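Local atomic coordinates of ankyrin repeat domain protein (Legionella pneumophila subsp. pneumophila, PDB entry 6MCA), a protein that is a bacterial effector that interacts with the host LARP7 component of the 7SK snRNP complex and carries ankyrin repeats and a cysteine protease-like region. Residues 54-59 against 92-97; 102-107 against 134-139. All coordinates share one frame; numbering follows the deposited sequence.

Interaction 1: residues 54-59 against 92-97; sequences YGFTPL and LHWAVD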
ATOM      1  N   TYR A  54     -14.210 -10.985 -17.730  1.00 45.01           N
ATOM      2  CA  TYR A  54     -13.851 -10.316 -16.488  1.00 38.32           C
ATOM      3  C   TYR A  54     -12.395  -9.872 -16.452  1.00 44.35           C
ATOM      4  O   TYR A  54     -11.959  -9.306 -15.446  1.00 35.27           O
ATOM      5  CB  TYR A  54     -14.140 -11.229 -15.292  1.00 35.88           C
ATOM      6  CG  TYR A  54     -15.566 -11.726 -15.227  1.00 37.64           C
ATOM      7  CD1 TYR A  54     -16.592 -10.898 -14.791  1.00 41.90           C
ATOM      8  CD2 TYR A  54     -15.886 -13.025 -15.598  1.00 29.47           C
ATOM      9  CE1 TYR A  54     -17.898 -11.349 -14.728  1.00 29.95           C
ATOM     10  CE2 TYR A  54     -17.189 -13.484 -15.540  1.00 41.62           C
ATOM     11  CZ  TYR A  54     -18.190 -12.642 -15.104  1.00 44.05           C
ATOM     12  OH  TYR A  54     -19.487 -13.097 -15.045  1.00 36.48           O
ATOM     13  N   GLY A  55     -11.638 -10.114 -17.519  1.00 35.40           N
ATOM     14  CA  GLY A  55     -10.241  -9.743 -17.563  1.00 25.58           C
ATOM     15  C   GLY A  55      -9.277 -10.784 -17.041  1.00 36.79           C
ATOM     16  O   GLY A  55      -8.096 -10.470 -16.853  1.00 28.13           O
ATOM     17  N   PHE A  56      -9.735 -12.012 -16.810  1.00 23.19           N
ATOM     18  CA  PHE A  56      -8.914 -13.067 -16.241  1.00 26.46           C
ATOM     19  C   PHE A  56      -8.842 -14.252 -17.196  1.00 35.32           C
ATOM     20  O   PHE A  56      -9.572 -14.334 -18.186  1.00 32.82           O
ATOM     21  CB  PHE A  56      -9.464 -13.521 -14.881  1.00 28.15           C
ATOM     22  CG  PHE A  56      -9.551 -12.420 -13.865  1.00 31.44           C
ATOM     23  CD1 PHE A  56      -8.413 -11.750 -13.455  1.00 33.16           C
ATOM     24  CD2 PHE A  56     -10.770 -12.061 -13.313  1.00 33.49           C
ATOM     25  CE1 PHE A  56      -8.486 -10.738 -12.521  1.00 35.45           C
ATOM     26  CE2 PHE A  56     -10.848 -11.049 -12.375  1.00 29.78           C
ATOM     27  CZ  PHE A  56      -9.705 -10.387 -11.979  1.00 33.52           C
ATOM     28  N   THR A  57      -7.939 -15.172 -16.887  1.00 29.60           N
ATOM     29  CA  THR A  57      -7.840 -16.455 -17.560  1.00 25.34           C
ATOM     30  C   THR A  57      -8.561 -17.520 -16.749  1.00 27.76           C
ATOM     31  O   THR A  57      -8.841 -17.325 -15.563  1.00 32.67           O
ATOM     32  CB  THR A  57      -6.370 -16.851 -17.747  1.00 27.76           C
ATOM     33  OG1 THR A  57      -5.787 -17.149 -16.473  1.00 28.23           O
ATOM     34  CG2 THR A  57      -5.590 -15.724 -18.406  1.00 27.60           C
ATOM     35  N   PRO A  58      -8.906 -18.658 -17.362  1.00 28.61           N
ATOM     36  CA  PRO A  58      -9.531 -19.739 -16.579  1.00 26.49           C
ATOM     37  C   PRO A  58      -8.714 -20.164 -15.367  1.00 30.83           C
ATOM     38  O   PRO A  58      -9.285 -20.433 -14.302  1.00 27.23           O
ATOM     39  CB  PRO A  58      -9.665 -20.871 -17.607  1.00 26.13           C
ATOM     40  CG  PRO A  58      -9.776 -20.172 -18.914  1.00 19.36           C
ATOM     41  CD  PRO A  58      -8.912 -18.947 -18.808  1.00 27.40           C
ATOM     42  N   LEU A  59      -7.386 -20.221 -15.497  1.00 29.68           N
ATOM     43  CA  LEU A  59      -6.547 -20.586 -14.361  1.00 25.26           C
ATOM     44  C   LEU A  59      -6.601 -19.522 -13.271  1.00 35.07           C
ATOM     45  O   LEU A  59      -6.636 -19.847 -12.078  1.00 27.50           O
ATOM     46  CB  LEU A  59      -5.108 -20.811 -14.822  1.00 26.65           C
ATOM     47  CG  LEU A  59      -4.162 -21.423 -13.788  1.00 29.02           C
ATOM     48  CD1 LEU A  59      -4.684 -22.772 -13.319  1.00 17.77           C
ATOM     49  CD2 LEU A  59      -2.757 -21.553 -14.357  1.00 24.18           C
ATOM     50  N   LEU A  92      -0.084 -17.397  -9.611  1.00 29.67           N
ATOM     51  CA  LEU A  92       0.571 -17.541  -8.316  1.00 32.80           C
ATOM     52  C   LEU A  92       0.306 -16.332  -7.428  1.00 29.70           C
ATOM     53  O   LEU A  92       0.111 -16.478  -6.217  1.00 26.01           O
ATOM     54  CB  LEU A  92       2.072 -17.752  -8.506  1.00 29.07           C
ATOM     55  CG  LEU A  92       2.840 -18.164  -7.250  1.00 24.84           C
ATOM     56  CD1 LEU A  92       2.313 -19.485  -6.712  1.00 20.34           C
ATOM     57  CD2 LEU A  92       4.327 -18.256  -7.541  1.00 35.00           C
ATOM     58  N   HIS A  93       0.304 -15.129  -8.012  1.00 23.45           N
ATOM     59  CA  HIS A  93      -0.059 -13.933  -7.258  1.00 27.11           C
ATOM     60  C   HIS A  93      -1.439 -14.084  -6.632  1.00 36.00           C
ATOM     61  O   HIS A  93      -1.636 -13.786  -5.448  1.00 26.19           O
ATOM     62  CB  HIS A  93      -0.027 -12.704  -8.169  1.00 29.17           C
ATOM     63  CG  HIS A  93       1.324 -12.075  -8.305  1.00 30.85           C
ATOM     64  ND1 HIS A  93       2.177 -12.365  -9.348  1.00 36.00           N
ATOM     65  CD2 HIS A  93       1.961 -11.156  -7.541  1.00 30.18           C
ATOM     66  CE1 HIS A  93       3.285 -11.657  -9.217  1.00 42.50           C
ATOM     67  NE2 HIS A  93       3.181 -10.916  -8.128  1.00 32.08           N
ATOM     68  N   TRP A  94      -2.408 -14.560  -7.416  1.00 28.09           N
ATOM     69  CA  TRP A  94      -3.773 -14.688  -6.917  1.00 25.92           C
ATOM     70  C   TRP A  94      -3.876 -15.767  -5.849  1.00 22.86           C
ATOM     71  O   TRP A  94      -4.593 -15.596  -4.855  1.00 30.98           O
ATOM     72  CB  TRP A  94      -4.725 -14.984  -8.075  1.00 23.94           C
ATOM     73  CG  TRP A  94      -4.873 -13.832  -9.013  1.00 30.44           C
ATOM     74  CD1 TRP A  94      -4.277 -13.684 -10.232  1.00 30.94           C
ATOM     75  CD2 TRP A  94      -5.659 -12.654  -8.806  1.00 29.83           C
ATOM     76  NE1 TRP A  94      -4.650 -12.490 -10.799  1.00 26.46           N
ATOM     77  CE2 TRP A  94      -5.497 -11.838  -9.943  1.00 37.53           C
ATOM     78  CE3 TRP A  94      -6.487 -12.211  -7.770  1.00 30.27           C
ATOM     79  CZ2 TRP A  94      -6.132 -10.606 -10.072  1.00 30.95           C
ATOM     80  CZ3 TRP A  94      -7.117 -10.987  -7.901  1.00 28.54           C
ATOM     81  CH2 TRP A  94      -6.936 -10.198  -9.044  1.00 36.66           C
ATOM     82  N   ALA A  95      -3.173 -16.886  -6.035  1.00 26.79           N
ATOM     83  CA  ALA A  95      -3.204 -17.945  -5.032  1.00 22.76           C
ATOM     84  C   ALA A  95      -2.569 -17.487  -3.727  1.00 32.71           C
ATOM     85  O   ALA A  95      -3.062 -17.809  -2.638  1.00 23.96           O
ATOM     86  CB  ALA A  95      -2.497 -19.192  -5.561  1.00 31.20           C
ATOM     87  N   VAL A  96      -1.480 -16.721  -3.814  1.00 25.85           N
ATOM     88  CA  VAL A  96      -0.760 -16.306  -2.616  1.00 35.18           C
ATOM     89  C   VAL A  96      -1.525 -15.213  -1.879  1.00 43.50           C
ATOM     90  O   VAL A  96      -1.620 -15.229  -0.645  1.00 30.74           O
ATOM     91  CB  VAL A  96       0.665 -15.861  -2.993  1.00 26.42           C
ATOM     92  CG1 VAL A  96       1.265 -14.998  -1.906  1.00 36.73           C
ATOM     93  CG2 VAL A  96       1.540 -17.077  -3.256  1.00 31.14           C
ATOM     94  N   ASP A  97      -2.092 -14.253  -2.616  1.00 32.52           N
ATOM     95  CA  ASP A  97      -2.907 -13.222  -1.982  1.00 29.99           C
ATOM     96  C   ASP A  97      -4.124 -13.808  -1.275  1.00 25.75           C
ATOM     97  O   ASP A  97      -4.650 -13.183  -0.348  1.00 32.16           O
ATOM     98  CB  ASP A  97      -3.348 -12.183  -3.017  1.00 27.25           C
ATOM     99  CG  ASP A  97      -2.173 -11.479  -3.672  1.00 56.59           C
ATOM    100  OD1 ASP A  97      -1.019 -11.734  -3.266  1.00 51.29           O
ATOM    101  OD2 ASP A  97      -2.403 -10.670  -4.597  1.00 64.16           O
TER
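Phe56 and Trp94 make this contact by themselves, ring against ring. The pair is an offset edge-to-face stack. Phe56 turns its edge to the face of the six-membered ring of Trp94. The ring planes stand at 83° and the centroids are 5.2 Å apart. The offset brings one corner of the phenyl ring closest, with Phe56 CE1 3.4 Å from Trp94 CZ2. Phe56 CZ lies a little farther off, 4.0 Å from Trp94 CH2. Both side chains leave their backbones toward each other. CG of Phe56 lies beside its backbone N (chi1 -59°), which carries the ring out toward Trp94.

A polar bond holds the other side in place. Trp94 NE1 is hydrogen-bonded to Asp85 OD2, which should limit rotation of the indole. Trp94 also makes a cation-pi contact with Arg89 and an edge-to-face contact with His236. The buried ring pair links the loop leading into helix 58-65 to helix 91-97, and Trp94 also packs on Ile60 and Ile64 of helix 58-65.

Interaction 2: residues 102-107 against 134-139; sequences DMTKLL and DAIKQL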
ATOM      1  N   ASP A 102      -2.657 -24.967  -0.746  1.00 25.91           N
ATOM      2  CA  ASP A 102      -2.777 -26.058  -1.709  1.00 33.69           C
ATOM      3  C   ASP A 102      -2.655 -25.548  -3.141  1.00 39.52           C
ATOM      4  O   ASP A 102      -1.939 -26.137  -3.961  1.00 32.12           O
ATOM      5  CB  ASP A 102      -4.104 -26.791  -1.504  1.00 39.68           C
ATOM      6  CG  ASP A 102      -4.190 -27.467  -0.150  1.00 50.15           C
ATOM      7  OD1 ASP A 102      -3.135 -27.881   0.375  1.00 58.28           O
ATOM      8  OD2 ASP A 102      -5.311 -27.585   0.388  1.00 60.75           O
ATOM      9  N   MET A 103      -3.346 -24.451  -3.459  1.00 29.78           N
ATOM     10  CA  MET A 103      -3.263 -23.889  -4.804  1.00 28.63           C
ATOM     11  C   MET A 103      -1.860 -23.375  -5.102  1.00 31.56           C
ATOM     12  O   MET A 103      -1.348 -23.556  -6.213  1.00 35.18           O
ATOM     13  CB  MET A 103      -4.294 -22.774  -4.972  1.00 23.11           C
ATOM     14  CG  MET A 103      -4.342 -22.173  -6.369  1.00 28.51           C
ATOM     15  SD  MET A 103      -5.192 -23.222  -7.562  1.00 34.66           S
ATOM     16  CE  MET A 103      -6.839 -23.262  -6.859  1.00 32.52           C
ATOM     17  N   THR A 104      -1.222 -22.731  -4.120  1.00 23.22           N
ATOM     18  CA  THR A 104       0.142 -22.250  -4.314  1.00 29.88           C
ATOM     19  C   THR A 104       1.099 -23.406  -4.574  1.00 32.10           C
ATOM     20  O   THR A 104       1.961 -23.321  -5.456  1.00 25.92           O
ATOM     21  CB  THR A 104       0.596 -21.446  -3.094  1.00 34.37           C
ATOM     22  OG1 THR A 104      -0.304 -20.352  -2.876  1.00 28.29           O
ATOM     23  CG2 THR A 104       2.005 -20.904  -3.301  1.00 32.58           C
ATOM     24  N   LYS A 105       0.957 -24.497  -3.818  1.00 28.21           N
ATOM     25  CA  LYS A 105       1.816 -25.659  -4.020  1.00 36.06           C
ATOM     26  C   LYS A 105       1.573 -26.293  -5.383  1.00 35.25           C
ATOM     27  O   LYS A 105       2.526 -26.687  -6.068  1.00 33.28           O
ATOM     28  CB  LYS A 105       1.589 -26.677  -2.902  1.00 33.10           C
ATOM     29  CG  LYS A 105       2.605 -27.806  -2.865  1.00 43.05           C
ATOM     30  CD  LYS A 105       2.226 -28.849  -1.826  1.00 56.16           C
ATOM     31  CE  LYS A 105       3.215 -30.003  -1.807  1.00 63.13           C
ATOM     32  NZ  LYS A 105       2.763 -31.103  -0.911  1.00 71.94           N
ATOM     33  N   LEU A 106       0.308 -26.395  -5.796  1.00 31.94           N
ATOM     34  CA  LEU A 106      -0.004 -26.934  -7.116  1.00 31.90           C
ATOM     35  C   LEU A 106       0.628 -26.090  -8.215  1.00 30.71           C
ATOM     36  O   LEU A 106       1.225 -26.621  -9.158  1.00 36.10           O
ATOM     37  CB  LEU A 106      -1.518 -27.016  -7.307  1.00 31.43           C
ATOM     38  CG  LEU A 106      -1.987 -27.308  -8.735  1.00 41.29           C
ATOM     39  CD1 LEU A 106      -1.544 -28.695  -9.181  1.00 35.53           C
ATOM     40  CD2 LEU A 106      -3.494 -27.152  -8.858  1.00 28.19           C
ATOM     41  N   LEU A 107       0.509 -24.764  -8.105  1.00 30.07           N
ATOM     42  CA  LEU A 107       1.074 -23.887  -9.127  1.00 31.98           C
ATOM     43  C   LEU A 107       2.595 -23.978  -9.155  1.00 30.88           C
ATOM     44  O   LEU A 107       3.197 -24.065 -10.232  1.00 33.03           O
ATOM     45  CB  LEU A 107       0.622 -22.447  -8.889  1.00 29.61           C
ATOM     46  CG  LEU A 107      -0.869 -22.181  -9.106  1.00 32.85           C
ATOM     47  CD1 LEU A 107      -1.219 -20.749  -8.740  1.00 26.33           C
ATOM     48  CD2 LEU A 107      -1.264 -22.483 -10.543  1.00 28.01           C
ATOM     49  N   ASP A 134       3.588 -17.003   7.471  1.00 35.59           N
ATOM     50  CA  ASP A 134       4.880 -17.682   7.454  1.00 34.90           C
ATOM     51  C   ASP A 134       4.846 -18.979   6.654  1.00 36.49           C
ATOM     52  O   ASP A 134       5.848 -19.338   6.027  1.00 29.61           O
ATOM     53  CB  ASP A 134       5.342 -17.958   8.886  1.00 45.56           C
ATOM     54  CG  ASP A 134       5.709 -16.691   9.633  1.00 65.60           C
ATOM     55  OD1 ASP A 134       6.656 -15.997   9.207  1.00 54.31           O
ATOM     56  OD2 ASP A 134       5.044 -16.384  10.647  1.00 60.03           O
ATOM     57  N   ALA A 135       3.721 -19.697   6.667  1.00 29.26           N
ATOM     58  CA  ALA A 135       3.651 -20.972   5.957  1.00 27.88           C
ATOM     59  C   ALA A 135       3.812 -20.777   4.454  1.00 42.21           C
ATOM     60  O   ALA A 135       4.615 -21.461   3.806  1.00 36.96           O
ATOM     61  CB  ALA A 135       2.332 -21.676   6.274  1.00 19.22           C
ATOM     62  N   ILE A 136       3.053 -19.841   3.880  1.00 29.06           N
ATOM     63  CA  ILE A 136       3.150 -19.601   2.445  1.00 31.59           C
ATOM     64  C   ILE A 136       4.492 -18.965   2.097  1.00 27.72           C
ATOM     65  O   ILE A 136       5.046 -19.220   1.018  1.00 31.38           O
ATOM     66  CB  ILE A 136       1.950 -18.756   1.969  1.00 23.30           C
ATOM     67  CG1 ILE A 136       1.656 -19.018   0.491  1.00 32.82           C
ATOM     68  CG2 ILE A 136       2.171 -17.275   2.226  1.00 25.36           C
ATOM     69  CD1 ILE A 136       0.213 -18.771   0.111  1.00 41.72           C
ATOM     70  N   LYS A 137       5.058 -18.171   3.010  1.00 22.83           N
ATOM     71  CA  LYS A 137       6.391 -17.622   2.785  1.00 26.04           C
ATOM     72  C   LYS A 137       7.433 -18.729   2.698  1.00 30.49           C
ATOM     73  O   LYS A 137       8.310 -18.697   1.831  1.00 23.27           O
ATOM     74  CB  LYS A 137       6.755 -16.639   3.896  1.00 30.76           C
ATOM     75  CG  LYS A 137       6.125 -15.266   3.756  1.00 32.39           C
ATOM     76  CD  LYS A 137       7.026 -14.196   4.348  1.00 32.13           C
ATOM     77  CE  LYS A 137       7.338 -14.470   5.810  1.00 33.74           C
ATOM     78  NZ  LYS A 137       6.108 -14.498   6.644  1.00 54.54           N
ATOM     79  N   GLN A 138       7.349 -19.720   3.588  1.00 24.99           N
ATOM     80  CA  GLN A 138       8.308 -20.819   3.558  1.00 37.32           C
ATOM     81  C   GLN A 138       8.091 -21.704   2.337  1.00 35.60           C
ATOM     82  O   GLN A 138       9.056 -22.209   1.751  1.00 31.99           O
ATOM     83  CB  GLN A 138       8.208 -21.637   4.844  1.00 31.90           C
ATOM     84  CG  GLN A 138       8.738 -20.909   6.066  1.00 36.28           C
ATOM     85  CD  GLN A 138       8.377 -21.602   7.362  1.00 46.87           C
ATOM     86  OE1 GLN A 138       7.654 -22.599   7.365  1.00 55.14           O
ATOM     87  NE2 GLN A 138       8.876 -21.074   8.473  1.00 44.53           N
ATOM     88  N   LEU A 139       6.831 -21.902   1.939  1.00 35.27           N
ATOM     89  CA  LEU A 139       6.559 -22.640   0.710  1.00 23.45           C
ATOM     90  C   LEU A 139       7.178 -21.940  -0.495  1.00 29.05           C
ATOM     91  O   LEU A 139       7.741 -22.595  -1.380  1.00 36.81           O
ATOM     92  CB  LEU A 139       5.051 -22.808   0.519  1.00 35.66           C
ATOM     93  CG  LEU A 139       4.590 -23.527  -0.753  1.00 41.34           C
ATOM     94  CD1 LEU A 139       5.332 -24.845  -0.943  1.00 28.58           C
ATOM     95  CD2 LEU A 139       3.087 -23.752  -0.726  1.00 23.10           C
TER
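Within 102-107, Thr104 is the first residue to meet segment 134-139, and it meets two side chains there. Its OG1 lies 3.4 Å from Ile136 CD1. CD1 is a methyl carbon, so this is van der Waals contact; the hydroxyl has its hydrogen bond with Asp100 O, just before the start of helix 101-109. The rotamer explains the division of labour. OG1 sits beside the backbone N (chi1 -58°), and the methyl CG2 is left to pack on Leu139, with Thr104 CG2 4.0 Å from Leu139 CD2. Ile136 reaches across with its CG1-CD1 branch, roughly at a right angle to the threonine side chain. The Leu139 and Thr104 side chains instead run alongside each other, pointing opposite ways.

Lys105 follows. Its part is played by the base of the side chain: Lys105 CB is 3.9 Å from Leu139 CD2, and the same methyl lies 3.8 Å from Lys105 N. The extended rest of the lysine points off from 134-139. Leu139 CD2 thus rests against both Thr104 and Lys105.

No hydrogen bond crosses between the segments. The two short helical segments run parallel, with 5° between their directions and axes 10.6 Å apart. This side-by-side parallel stacking is consistent with an ankyrin-repeat array. Helix 91-97 packs on Thr104 through Leu92, Ala95 and Val96. Leu106 of helix 101-109 meets helix 68-76, while Leu101 and Leu108 extend the contact with helix 134-142.

From the N terminus, the chain first passes the loop before helix 58-65. Interaction 1 closes when helix 91-97 returns to that loop, after the intervening helix 68-76. Interaction 2 opens later, at helix 101-109, and closes at helix 134-142. The two loops are therefore in series and neither nest nor cross. Their centres lie about 15 Å apart. They meet directly between helices 91-97 and 101-109, which follow each other in the chain: Ala95 CB is 3.6 Å from Met103 CG, and Leu92 N is 3.6 Å from Leu107 CD1. Together they tie this helix pair backward to the loop leading into helix 58-65 and forward to helix 134-142, along the ankyrin stack.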